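RNA-directed RNA polymerase (Infectious pancreatic necrosis virus, PDB 3ZED) catalyses the RNA-directed synthesis of RNA from ribonucleoside 5'-triphosphates, and probably occurs both free and covalently linked to the viral genome. Local coordinates at residues P104-F109 and C299-P304; N138-G143 and N624-T629; Q203-N208 and Q416-Y421; K591-K596 and G603-Y608. All coordinates share one frame; numbering follows the deposited sequence.

Contact 1 (P104-F109 and C299-P304)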
loop_
_atom_site.group_PDB
_atom_site.type_symbol
_atom_site.label_atom_id
_atom_site.label_comp_id
_atom_site.label_asym_id
_atom_site.label_seq_id
_atom_site.Cartn_x
_atom_site.Cartn_y
_atom_site.Cartn_z
ATOM N N PRO B 104 16.150 9.839 -20.034
ATOM C CA PRO B 104 16.414 8.759 -19.068
ATOM C C PRO B 104 16.106 7.372 -19.653
ATOM O O PRO B 104 15.267 7.226 -20.561
ATOM C CB PRO B 104 15.502 9.115 -17.904
ATOM C CG PRO B 104 14.353 9.843 -18.539
ATOM C CD PRO B 104 14.965 10.636 -19.643
ATOM N N LYS B 105 16.842 6.363 -19.167
ATOM C CA LYS B 105 16.740 4.980 -19.623
ATOM C C LYS B 105 16.742 4.053 -18.424
ATOM O O LYS B 105 17.620 4.162 -17.559
ATOM C CB LYS B 105 17.890 4.633 -20.596
ATOM C CG LYS B 105 17.774 5.314 -21.956
ATOM C CD LYS B 105 19.075 5.299 -22.719
ATOM C CE LYS B 105 19.014 6.200 -23.920
ATOM N NZ LYS B 105 20.252 6.099 -24.727
ATOM N N TYR B 106 15.744 3.154 -18.354
ATOM C CA TYR B 106 15.635 2.235 -17.240
ATOM C C TYR B 106 15.459 0.827 -17.776
ATOM O O TYR B 106 14.438 0.514 -18.376
ATOM C CB TYR B 106 14.501 2.648 -16.281
ATOM C CG TYR B 106 14.197 1.615 -15.212
ATOM C CD1 TYR B 106 15.155 1.262 -14.267
ATOM C CD2 TYR B 106 12.972 0.953 -15.180
ATOM C CE1 TYR B 106 14.901 0.280 -13.311
ATOM C CE2 TYR B 106 12.695 -0.012 -14.214
ATOM C CZ TYR B 106 13.663 -0.346 -13.279
ATOM O OH TYR B 106 13.420 -1.308 -12.323
ATOM N N TYR B 107 16.480 -0.011 -17.573
ATOM C CA TYR B 107 16.493 -1.389 -18.045
ATOM C C TYR B 107 16.541 -2.337 -16.849
ATOM O O TYR B 107 17.626 -2.658 -16.363
ATOM C CB TYR B 107 17.670 -1.612 -19.017
ATOM C CG TYR B 107 17.481 -0.935 -20.357
ATOM C CD1 TYR B 107 17.874 0.386 -20.558
ATOM C CD2 TYR B 107 16.940 -1.622 -21.438
ATOM C CE1 TYR B 107 17.711 1.013 -21.797
ATOM C CE2 TYR B 107 16.814 -1.021 -22.692
ATOM C CZ TYR B 107 17.166 0.308 -22.859
ATOM O OH TYR B 107 16.995 0.907 -24.089
ATOM N N PRO B 108 15.367 -2.734 -16.315
ATOM C CA PRO B 108 15.361 -3.619 -15.136
ATOM C C PRO B 108 15.765 -5.046 -15.453
ATOM O O PRO B 108 15.602 -5.501 -16.584
ATOM C CB PRO B 108 13.902 -3.581 -14.676
ATOM C CG PRO B 108 13.122 -3.314 -15.908
ATOM C CD PRO B 108 13.989 -2.410 -16.752
ATOM N N PHE B 109 16.267 -5.756 -14.442
ATOM C CA PHE B 109 16.628 -7.161 -14.573
ATOM C C PHE B 109 15.396 -8.004 -14.355
ATOM O O PHE B 109 14.532 -7.670 -13.553
ATOM C CB PHE B 109 17.750 -7.562 -13.588
ATOM C CG PHE B 109 19.104 -6.980 -13.938
ATOM C CD1 PHE B 109 19.940 -7.615 -14.852
ATOM C CD2 PHE B 109 19.539 -5.793 -13.357
ATOM C CE1 PHE B 109 21.181 -7.062 -15.191
ATOM C CE2 PHE B 109 20.783 -5.240 -13.697
ATOM C CZ PHE B 109 21.593 -5.877 -14.613
ATOM N N CYS B 299 6.863 10.796 -13.295
ATOM C CA CYS B 299 7.183 9.629 -14.108
ATOM C C CYS B 299 7.844 8.565 -13.252
ATOM O O CYS B 299 8.935 8.781 -12.719
ATOM C CB CYS B 299 8.056 10.029 -15.297
ATOM S SG CYS B 299 8.276 8.728 -16.546
ATOM N N GLY B 300 7.147 7.445 -13.077
ATOM C CA GLY B 300 7.634 6.347 -12.251
ATOM C C GLY B 300 8.415 5.312 -13.026
ATOM O O GLY B 300 8.081 5.017 -14.176
ATOM N N LEU B 301 9.471 4.757 -12.418
ATOM C CA LEU B 301 10.224 3.663 -13.044
ATOM C C LEU B 301 9.341 2.416 -13.014
ATOM O O LEU B 301 8.798 2.100 -11.953
ATOM C CB LEU B 301 11.565 3.385 -12.326
ATOM C CG LEU B 301 12.574 4.521 -12.217
ATOM C CD1 LEU B 301 13.816 4.043 -11.478
ATOM C CD2 LEU B 301 12.935 5.102 -13.599
ATOM N N LEU B 302 9.129 1.760 -14.163
ATOM C CA LEU B 302 8.265 0.577 -14.164
ATOM C C LEU B 302 9.052 -0.654 -13.704
ATOM O O LEU B 302 9.643 -1.378 -14.507
ATOM C CB LEU B 302 7.608 0.360 -15.526
ATOM C CG LEU B 302 6.326 -0.454 -15.487
ATOM C CD1 LEU B 302 5.172 0.366 -14.906
ATOM C CD2 LEU B 302 5.991 -0.990 -16.881
ATOM N N PHE B 303 9.066 -0.856 -12.385
ATOM C CA PHE B 303 9.782 -1.923 -11.712
ATOM C C PHE B 303 9.013 -3.250 -11.791
ATOM O O PHE B 303 7.841 -3.287 -11.418
ATOM C CB PHE B 303 10.009 -1.503 -10.243
ATOM C CG PHE B 303 10.950 -2.368 -9.449
ATOM C CD1 PHE B 303 10.478 -3.467 -8.734
ATOM C CD2 PHE B 303 12.298 -2.039 -9.342
ATOM C CE1 PHE B 303 11.352 -4.269 -7.988
ATOM C CE2 PHE B 303 13.168 -2.830 -8.588
ATOM C CZ PHE B 303 12.689 -3.940 -7.916
ATOM N N PRO B 304 9.647 -4.364 -12.244
ATOM C CA PRO B 304 8.927 -5.663 -12.258
ATOM C C PRO B 304 8.842 -6.237 -10.844
ATOM O O PRO B 304 9.868 -6.384 -10.176
ATOM C CB PRO B 304 9.783 -6.528 -13.187
ATOM C CG PRO B 304 11.171 -5.976 -13.057
ATOM C CD PRO B 304 11.040 -4.505 -12.729
#

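Contact 2 (N138-G143 and N624-T629)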
loop_
_atom_site.group_PDB
_atom_site.type_symbol
_atom_site.label_atom_id
_atom_site.label_comp_id
_atom_site.label_asym_id
_atom_site.label_seq_id
_atom_site.Cartn_x
_atom_site.Cartn_y
_atom_site.Cartn_z
ATOM N N ASN B 138 4.763 -41.916 7.579
ATOM C CA ASN B 138 3.642 -41.473 8.403
ATOM C C ASN B 138 2.310 -41.507 7.664
ATOM O O ASN B 138 2.205 -40.960 6.574
ATOM C CB ASN B 138 3.890 -40.046 8.895
ATOM C CG ASN B 138 5.113 -39.842 9.749
ATOM O OD1 ASN B 138 5.066 -39.940 10.969
ATOM N ND2 ASN B 138 6.210 -39.443 9.141
ATOM N N ASP B 139 1.277 -42.097 8.287
ATOM C CA ASP B 139 -0.060 -42.114 7.708
ATOM C C ASP B 139 -0.849 -40.893 8.232
ATOM O O ASP B 139 -1.752 -41.007 9.062
ATOM C CB ASP B 139 -0.817 -43.445 7.963
ATOM C CG ASP B 139 -2.207 -43.537 7.323
ATOM O OD1 ASP B 139 -2.527 -42.685 6.425
ATOM O OD2 ASP B 139 -2.992 -44.433 7.729
ATOM N N PHE B 140 -0.480 -39.736 7.735
ATOM C CA PHE B 140 -1.178 -38.479 7.959
ATOM C C PHE B 140 -2.313 -38.387 6.931
ATOM O O PHE B 140 -2.011 -38.419 5.738
ATOM C CB PHE B 140 -0.220 -37.274 7.813
ATOM C CG PHE B 140 0.910 -37.158 8.812
ATOM C CD1 PHE B 140 0.675 -37.311 10.178
ATOM C CD2 PHE B 140 2.191 -36.803 8.400
ATOM C CE1 PHE B 140 1.700 -37.128 11.106
ATOM C CE2 PHE B 140 3.220 -36.632 9.332
ATOM C CZ PHE B 140 2.962 -36.785 10.682
ATOM N N PRO B 141 -3.605 -38.281 7.343
ATOM C CA PRO B 141 -4.707 -38.225 6.338
ATOM C C PRO B 141 -4.578 -37.096 5.284
ATOM O O PRO B 141 -4.970 -37.309 4.138
ATOM C CB PRO B 141 -5.975 -38.035 7.194
ATOM C CG PRO B 141 -5.602 -38.596 8.558
ATOM C CD PRO B 141 -4.128 -38.318 8.730
ATOM N N THR B 142 -4.008 -35.933 5.647
ATOM C CA THR B 142 -3.814 -34.802 4.719
ATOM C C THR B 142 -2.409 -34.797 4.077
ATOM O O THR B 142 -2.145 -33.953 3.207
ATOM C CB THR B 142 -4.068 -33.455 5.427
ATOM O OG1 THR B 142 -3.185 -33.340 6.544
ATOM C CG2 THR B 142 -5.517 -33.281 5.870
ATOM N N GLY B 143 -1.531 -35.714 4.519
ATOM C CA GLY B 143 -0.176 -35.862 3.998
ATOM C C GLY B 143 -0.090 -35.960 2.477
ATOM O O GLY B 143 0.636 -35.174 1.853
ATOM N N ASN B 624 -0.080 -28.249 9.822
ATOM C CA ASN B 624 -0.069 -29.189 8.691
ATOM C C ASN B 624 0.899 -30.311 9.103
ATOM O O ASN B 624 2.104 -30.045 9.172
ATOM C CB ASN B 624 0.335 -28.496 7.396
ATOM C CG ASN B 624 0.265 -29.390 6.191
ATOM O OD1 ASN B 624 0.888 -30.451 6.115
ATOM N ND2 ASN B 624 -0.455 -28.951 5.193
ATOM N N PRO B 625 0.427 -31.544 9.436
ATOM C CA PRO B 625 1.339 -32.527 10.019
ATOM C C PRO B 625 2.498 -32.932 9.124
ATOM O O PRO B 625 3.613 -33.031 9.632
ATOM C CB PRO B 625 0.436 -33.708 10.405
ATOM C CG PRO B 625 -0.810 -33.517 9.594
ATOM C CD PRO B 625 -0.970 -32.026 9.483
ATOM N N LEU B 626 2.275 -33.128 7.833
ATOM C CA LEU B 626 3.397 -33.470 6.966
ATOM C C LEU B 626 4.379 -32.303 6.848
ATOM O O LEU B 626 5.587 -32.496 6.979
ATOM C CB LEU B 626 2.930 -33.914 5.573
ATOM C CG LEU B 626 3.995 -34.638 4.719
ATOM C CD1 LEU B 626 4.301 -36.025 5.267
ATOM C CD2 LEU B 626 3.586 -34.683 3.244
ATOM N N LEU B 627 3.864 -31.108 6.616
ATOM C CA LEU B 627 4.689 -29.920 6.454
ATOM C C LEU B 627 5.488 -29.618 7.725
ATOM O O LEU B 627 6.679 -29.325 7.621
ATOM C CB LEU B 627 3.836 -28.693 6.030
ATOM C CG LEU B 627 4.573 -27.365 5.792
ATOM C CD1 LEU B 627 5.652 -27.507 4.707
ATOM C CD2 LEU B 627 3.588 -26.261 5.422
ATOM N N GLU B 628 4.832 -29.710 8.901
ATOM C CA GLU B 628 5.436 -29.459 10.195
ATOM C C GLU B 628 6.514 -30.523 10.509
ATOM O O GLU B 628 7.568 -30.151 10.990
ATOM C CB GLU B 628 4.345 -29.400 11.299
ATOM C CG GLU B 628 4.845 -29.425 12.739
ATOM C CD GLU B 628 5.881 -28.395 13.154
ATOM O OE1 GLU B 628 5.926 -27.298 12.555
ATOM O OE2 GLU B 628 6.598 -28.660 14.139
ATOM N N THR B 629 6.272 -31.815 10.209
ATOM C CA THR B 629 7.265 -32.865 10.460
ATOM C C THR B 629 8.527 -32.607 9.616
ATOM O O THR B 629 9.629 -32.619 10.180
ATOM C CB THR B 629 6.683 -34.266 10.199
ATOM O OG1 THR B 629 5.374 -34.350 10.779
ATOM C CG2 THR B 629 7.561 -35.373 10.763
HETATM O O HOH W 1 -0.259 -33.066 6.076
#

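Contact 3 (Q203-N208 and Q416-Y421). With K (potassium ion), chain L.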
loop_
_atom_site.group_PDB
_atom_site.type_symbol
_atom_site.label_atom_id
_atom_site.label_comp_id
_atom_site.label_asym_id
_atom_site.label_seq_id
_atom_site.Cartn_x
_atom_site.Cartn_y
_atom_site.Cartn_z
ATOM N N GLN B 203 -16.668 7.028 8.471
ATOM C CA GLN B 203 -17.109 5.715 8.922
ATOM C C GLN B 203 -16.165 4.576 8.473
ATOM O O GLN B 203 -15.814 3.735 9.309
ATOM C CB GLN B 203 -18.545 5.413 8.431
ATOM C CG GLN B 203 -19.610 6.459 8.808
ATOM C CD GLN B 203 -19.592 6.824 10.278
ATOM O OE1 GLN B 203 -19.468 5.957 11.164
ATOM N NE2 GLN B 203 -19.700 8.122 10.566
ATOM N N THR B 204 -15.802 4.513 7.159
ATOM C CA THR B 204 -14.987 3.424 6.575
ATOM C C THR B 204 -13.490 3.631 6.799
ATOM O O THR B 204 -12.737 2.656 6.774
ATOM C CB THR B 204 -15.285 3.277 5.089
ATOM O OG1 THR B 204 -14.772 4.433 4.416
ATOM C CG2 THR B 204 -16.784 3.125 4.806
ATOM N N LEU B 205 -13.055 4.878 6.991
ATOM C CA LEU B 205 -11.649 5.179 7.286
ATOM C C LEU B 205 -11.569 6.268 8.366
ATOM O O LEU B 205 -11.185 7.401 8.065
ATOM C CB LEU B 205 -10.836 5.558 6.030
ATOM C CG LEU B 205 -9.310 5.574 6.201
ATOM C CD1 LEU B 205 -8.707 4.190 6.063
ATOM C CD2 LEU B 205 -8.687 6.476 5.205
ATOM N N PRO B 206 -11.942 5.960 9.638
ATOM C CA PRO B 206 -11.854 6.991 10.692
ATOM C C PRO B 206 -10.406 7.416 10.926
ATOM O O PRO B 206 -9.497 6.567 10.964
ATOM C CB PRO B 206 -12.427 6.287 11.923
ATOM C CG PRO B 206 -12.264 4.820 11.657
ATOM C CD PRO B 206 -12.458 4.684 10.177
ATOM N N ILE B 207 -10.181 8.732 10.991
ATOM C CA ILE B 207 -8.839 9.266 11.202
ATOM C C ILE B 207 -8.817 10.241 12.371
ATOM O O ILE B 207 -9.831 10.860 12.699
ATOM C CB ILE B 207 -8.235 9.934 9.924
ATOM C CG1 ILE B 207 -9.088 11.147 9.422
ATOM C CG2 ILE B 207 -7.935 8.898 8.830
ATOM C CD1 ILE B 207 -8.440 12.098 8.393
ATOM N N ASN B 208 -7.638 10.396 12.973
ATOM C CA ASN B 208 -7.390 11.411 13.987
ATOM C C ASN B 208 -6.563 12.500 13.349
ATOM O O ASN B 208 -6.086 12.327 12.222
ATOM C CB ASN B 208 -6.667 10.819 15.198
ATOM C CG ASN B 208 -7.561 10.032 16.088
ATOM O OD1 ASN B 208 -8.561 10.545 16.601
ATOM N ND2 ASN B 208 -7.204 8.777 16.307
ATOM N N GLN B 416 -7.924 13.152 -5.287
ATOM C CA GLN B 416 -8.273 14.507 -4.894
ATOM C C GLN B 416 -9.297 14.483 -3.739
ATOM O O GLN B 416 -9.167 15.273 -2.806
ATOM C CB GLN B 416 -8.816 15.276 -6.094
ATOM C CG GLN B 416 -8.962 16.769 -5.829
ATOM C CD GLN B 416 -9.376 17.476 -7.073
ATOM O OE1 GLN B 416 -10.407 17.162 -7.674
ATOM N NE2 GLN B 416 -8.577 18.438 -7.487
ATOM N N ALA B 417 -10.301 13.577 -3.806
ATOM C CA ALA B 417 -11.318 13.398 -2.752
ATOM C C ALA B 417 -10.659 12.880 -1.453
ATOM O O ALA B 417 -11.038 13.309 -0.360
ATOM C CB ALA B 417 -12.411 12.446 -3.219
ATOM N N MET B 418 -9.641 12.007 -1.575
ATOM C CA MET B 418 -8.888 11.516 -0.403
ATOM C C MET B 418 -8.105 12.701 0.218
ATOM O O MET B 418 -8.087 12.841 1.444
ATOM C CB MET B 418 -7.953 10.358 -0.783
ATOM C CG MET B 418 -7.053 9.870 0.379
ATOM S SD MET B 418 -7.932 9.475 1.927
ATOM C CE MET B 418 -9.030 8.123 1.371
ATOM N N MET B 419 -7.486 13.552 -0.631
ATOM C CA MET B 419 -6.752 14.756 -0.195
ATOM C C MET B 419 -7.691 15.714 0.540
ATOM O O MET B 419 -7.304 16.291 1.563
ATOM C CB MET B 419 -6.079 15.473 -1.393
ATOM C CG MET B 419 -4.791 14.808 -1.834
ATOM S SD MET B 419 -3.512 14.853 -0.556
ATOM C CE MET B 419 -2.038 14.658 -1.570
ATOM N N TYR B 420 -8.941 15.850 0.034
ATOM C CA TYR B 420 -9.970 16.668 0.673
ATOM C C TYR B 420 -10.240 16.136 2.098
ATOM O O TYR B 420 -10.253 16.908 3.047
ATOM C CB TYR B 420 -11.254 16.665 -0.180
ATOM C CG TYR B 420 -12.411 17.388 0.472
ATOM C CD1 TYR B 420 -12.586 18.761 0.304
ATOM C CD2 TYR B 420 -13.332 16.702 1.263
ATOM C CE1 TYR B 420 -13.627 19.438 0.932
ATOM C CE2 TYR B 420 -14.374 17.371 1.900
ATOM C CZ TYR B 420 -14.524 18.740 1.721
ATOM O OH TYR B 420 -15.559 19.407 2.332
ATOM N N TYR B 421 -10.448 14.811 2.229
ATOM C CA TYR B 421 -10.725 14.149 3.504
ATOM C C TYR B 421 -9.570 14.331 4.502
ATOM O O TYR B 421 -9.820 14.680 5.655
ATOM C CB TYR B 421 -11.015 12.657 3.278
ATOM C CG TYR B 421 -11.306 11.904 4.555
ATOM C CD1 TYR B 421 -12.445 12.178 5.305
ATOM C CD2 TYR B 421 -10.446 10.914 5.011
ATOM C CE1 TYR B 421 -12.709 11.502 6.493
ATOM C CE2 TYR B 421 -10.703 10.221 6.192
ATOM C CZ TYR B 421 -11.830 10.528 6.937
ATOM O OH TYR B 421 -12.100 9.834 8.084
HETATM K K K L . -19.965 6.222 13.852
HETATM O O HOH W 2 -18.912 4.248 15.454
#

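Contact 4 (K591-K596 and G603-Y608)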
loop_
_atom_site.group_PDB
_atom_site.type_symbol
_atom_site.label_atom_id
_atom_site.label_comp_id
_atom_site.label_asym_id
_atom_site.label_seq_id
_atom_site.Cartn_x
_atom_site.Cartn_y
_atom_site.Cartn_z
ATOM N N LYS B 591 11.241 -16.886 -0.568
ATOM C CA LYS B 591 11.990 -15.678 -0.931
ATOM C C LYS B 591 13.302 -15.795 -0.178
ATOM O O LYS B 591 13.294 -16.231 0.989
ATOM C CB LYS B 591 11.254 -14.375 -0.547
ATOM C CG LYS B 591 9.950 -14.123 -1.265
ATOM C CD LYS B 591 9.381 -12.767 -0.902
ATOM C CE LYS B 591 8.022 -12.554 -1.536
ATOM N NZ LYS B 591 7.571 -11.136 -1.458
ATOM N N GLY B 592 14.408 -15.455 -0.827
ATOM C CA GLY B 592 15.709 -15.469 -0.171
ATOM C C GLY B 592 15.970 -14.147 0.525
ATOM O O GLY B 592 15.055 -13.330 0.683
ATOM N N LEU B 593 17.229 -13.916 0.932
ATOM C CA LEU B 593 17.633 -12.625 1.501
ATOM C C LEU B 593 17.717 -11.612 0.364
ATOM O O LEU B 593 18.616 -11.726 -0.474
ATOM C CB LEU B 593 18.999 -12.728 2.224
ATOM C CG LEU B 593 19.035 -13.269 3.637
ATOM C CD1 LEU B 593 20.457 -13.375 4.109
ATOM C CD2 LEU B 593 18.258 -12.374 4.591
ATOM N N GLU B 594 16.758 -10.676 0.284
ATOM C CA GLU B 594 16.755 -9.662 -0.780
ATOM C C GLU B 594 17.221 -8.308 -0.203
ATOM O O GLU B 594 16.515 -7.292 -0.246
ATOM C CB GLU B 594 15.388 -9.581 -1.468
ATOM C CG GLU B 594 15.115 -10.783 -2.366
ATOM C CD GLU B 594 13.689 -10.957 -2.861
ATOM O OE1 GLU B 594 12.941 -9.953 -2.911
ATOM O OE2 GLU B 594 13.331 -12.102 -3.221
ATOM N N ASN B 595 18.433 -8.342 0.375
ATOM C CA ASN B 595 19.156 -7.237 1.004
ATOM C C ASN B 595 20.638 -7.566 0.923
ATOM O O ASN B 595 21.106 -8.463 1.631
ATOM C CB ASN B 595 18.700 -7.028 2.461
ATOM C CG ASN B 595 19.267 -5.777 3.088
ATOM O OD1 ASN B 595 20.301 -5.815 3.765
ATOM N ND2 ASN B 595 18.625 -4.635 2.840
ATOM N N LYS B 596 21.359 -6.884 0.011
ATOM C CA LYS B 596 22.785 -7.085 -0.261
ATOM C C LYS B 596 23.648 -6.932 0.997
ATOM O O LYS B 596 24.515 -7.776 1.235
ATOM C CB LYS B 596 23.267 -6.116 -1.352
ATOM N N GLY B 603 27.487 -15.516 8.626
ATOM C CA GLY B 603 26.501 -16.313 9.351
ATOM C C GLY B 603 25.054 -15.981 9.037
ATOM O O GLY B 603 24.156 -16.696 9.483
ATOM N N ALA B 604 24.814 -14.891 8.270
ATOM C CA ALA B 604 23.483 -14.406 7.900
ATOM C C ALA B 604 22.741 -15.377 6.987
ATOM O O ALA B 604 21.552 -15.599 7.194
ATOM C CB ALA B 604 23.587 -13.049 7.229
ATOM N N GLU B 605 23.439 -15.969 6.008
ATOM C CA GLU B 605 22.852 -16.880 5.030
ATOM C C GLU B 605 22.429 -18.191 5.673
ATOM O O GLU B 605 21.392 -18.744 5.300
ATOM C CB GLU B 605 23.823 -17.128 3.860
ATOM C CG GLU B 605 23.236 -17.890 2.672
ATOM C CD GLU B 605 21.920 -17.397 2.090
ATOM O OE1 GLU B 605 21.780 -16.172 1.855
ATOM O OE2 GLU B 605 21.039 -18.251 1.840
ATOM N N ILE B 606 23.203 -18.678 6.655
ATOM C CA ILE B 606 22.861 -19.923 7.347
ATOM C C ILE B 606 21.772 -19.636 8.416
ATOM O O ILE B 606 20.977 -20.526 8.734
ATOM C CB ILE B 606 24.116 -20.667 7.897
ATOM C CG1 ILE B 606 23.785 -22.082 8.466
ATOM C CG2 ILE B 606 24.930 -19.816 8.869
ATOM C CD1 ILE B 606 22.932 -23.057 7.503
ATOM N N ALA B 607 21.713 -18.386 8.919
ATOM C CA ALA B 607 20.681 -17.951 9.858
ATOM C C ALA B 607 19.339 -17.854 9.120
ATOM O O ALA B 607 18.318 -18.306 9.650
ATOM C CB ALA B 607 21.053 -16.611 10.481
ATOM N N TYR B 608 19.360 -17.310 7.867
ATOM C CA TYR B 608 18.187 -17.172 6.996
ATOM C C TYR B 608 17.552 -18.550 6.758
ATOM O O TYR B 608 16.331 -18.653 6.739
ATOM C CB TYR B 608 18.547 -16.481 5.646
ATOM C CG TYR B 608 17.561 -16.808 4.542
ATOM C CD1 TYR B 608 16.362 -16.109 4.424
ATOM C CD2 TYR B 608 17.766 -17.898 3.698
ATOM C CE1 TYR B 608 15.405 -16.471 3.481
ATOM C CE2 TYR B 608 16.806 -18.286 2.770
ATOM C CZ TYR B 608 15.631 -17.565 2.658
ATOM O OH TYR B 608 14.694 -17.947 1.729
#

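Contact 1 (P104-F109 and C299-P304)
Tyr106 and Pro108, in the irregular segment 104-109, pack without a hydrogen bond on Leu301 to Pro304, at the start of strand 299-310 in the palm-family part of the polymerase. The touching parts run 18° apart, in the same general direction. The spacing is that of side-chain packing, with the CA atoms of Tyr106 and Leu301 7.0 Å apart. Tyr106 makes the largest share of the contact. Its CG is anti to the backbone N (chi1 171°), which carries the ring aslant across to the strand, where Leu301 CB forms a CH-pi contact over one face, 4.1 Å from the ring centroid. The opposite face is covered from within its own segment by Pro108 CD, so the ring is held between leucine and proline. At the ring edge, near the plane, Tyr106 CE2 comes 3.4 Å from Leu302 O, a carbonyl that also accepts a hydrogen bond from Gln167. Leu302 is the centre of an inverse gamma turn, closed by a weak bond from Phe303 N to Leu301 O, within a strand that pairs with strands 320-323 and 456-459. At the end of the turn, the phenol oxygen OH of Tyr106 approaches Phe303 CD2 to 3.3 Å. Further along, Pro108 CB rests on Pro304 CD at 3.6 Å, proline against proline, while Phe109 adds its carbonyl oxygen near Pro304 CG. Leu301 also lies about 4 Å (nearest atoms) from Gly248, the first residue of a predicted GTP-binding segment whose sequence resembles a P-loop.

Contact 2 (N138-G143 and N624-T629)
Phe140 lays its ring face-on against Pro625, the first residue of helix 625-645: Pro625 CB stands over the centre of the ring, 3.6 Å from the centroid, in a CH-pi contact. Leu626 CD1 reaches the ring edge in its plane, 3.9 Å from Phe140 CD2, and Thr629 OG1, one helical turn on, lies 3.4 Å from Phe140 CZ. Leu626 CD2 packs against Gly143 O. In the next shell, Asn138 CB covers the other face of the phenylalanine ring, and a type I turn from Phe140 to Gly143 brings Thr142 beside the proline. At the helix start, Asn624 is the N-cap: its OD1 accepts from Leu627 N at 3.1 Å, with the donor lying above the carbonyl plane, while its ND2 bonds to Thr146 OG1. That same OD1 receives a hydrogen bond from a water, which also accepts from Leu626 N and bonds to Thr142 OG1 at 3.0 Å. Leu131, Phe134 and Leu135 of helix 125-137 also pack on Leu626. With no direct hydrogen bond across it, the contact joins palm-family and thumb-family parts largely by apolar packing and a bridging water, which satisfies an amide of the helix's first turn.

Contact 3 (Q203-N208 and Q416-Y421)
Ile207 and Tyr421 are the nearest pair of CA atoms, 9.3 Å apart, a gap that long side chains must span. Both segments belong to the palm-family part: one is the C-terminal end of helix 194-204, where Leu205 is the first residue to leave helical geometry; the other lies wholly within helix 412-426. Tyr421 does the spanning. With CG anti to the backbone N, its ring extends from the helix until OH donates to Leu205 O at 2.6 Å. The carbonyl oxygen lies near the ring plane, at the edge, but the hydroxyl stands 35° out of the carbonyl plane, with a C=O...donor angle of 138°. Ile207 comes from the opposite direction: its CG1, set between the backbone N and the carbonyl carbon (chi1 61°), touches Tyr421 OH at 3.5 Å, and CD1 lies 3.7 Å from Tyr421 CE2. Met418, bent at two torsions, turns its CE to Leu205 CD2 at 4.2 Å. The bond thus gives a buried carbonyl, past the helix end, a donor within apolar packing that Leu478 of helix 476-493 continues. Just before the break, Gln203 points away and binds a potassium ion through OE1 at 2.7 Å. A water, Thr698 OG1 and the carbonyl oxygens of Ser701, Pro702 and Lys704 complete the coordination, an all-oxygen shell of the kind potassium favours.

Contact 4 (K591-K596 and G603-Y608)
Lys591 meets Tyr608 through its backbone, not its ammonium group, and so opens a local loop-on-helix packing of the thumb-family part: the chain leaves helix 580-588, passes through this loop, forms the short helix 596-600 and returns as helix 604-621, whose first turns lie against the loop. Lys591 O accepts a hydrogen bond from Tyr608 OH. The modelled separation of these two oxygens, 2.3 Å, is shorter than such a bond should be, so its exact length is doubtful, though the carbonyl clearly sits at the ring edge, near its plane. The lysine side chain itself leads away from the helix. Gly592 follows, with its CA 3.3 Å from Tyr608 OH. Leu593 is the main apolar element. Its backbone N lies over one face of the tyrosine ring, displaced toward the rim, while Leu593 CG packs on Tyr608 CB at 3.8 Å; the two side chains lie alongside each other, pointing opposite ways. The tyrosine can meet it because its CG is anti to the backbone N (chi1 157°), which extends the ring back along the loop. Met659, from another loop, touches both Leu593 and Ala604. Glu594 then turns to Tyr159, and Asn595 serves as N-cap of helix 596-600, its OD1 accepting from Leu598 N. On the helix side, Glu605 is bent at chi2 (51°), which brings its carboxylate alongside the leucine, with Glu605 OE1 3.8 Å from Leu593 CD1.

Contact 3 is the buried one, all its touching residues being covered; contacts 1, 2 and 4 are partly exposed, and contact 2 lies farthest from the centre of the chain. An aromatic ring leads in each, but its use differs. In contacts 1 and 2 a face receives a CH-pi group and no direct hydrogen bond crosses, whereas in contacts 3 and 4 a tyrosine hydroxyl meets a backbone carbonyl, at a doubtfully short distance in contact 4. Contacts 1 and 3 stay within the palm part and contact 4 within the thumb; contact 2 bridges both. Successive helices 604-621 and 625-645 serve contacts 4 and 2, whose centres are 28 Å apart.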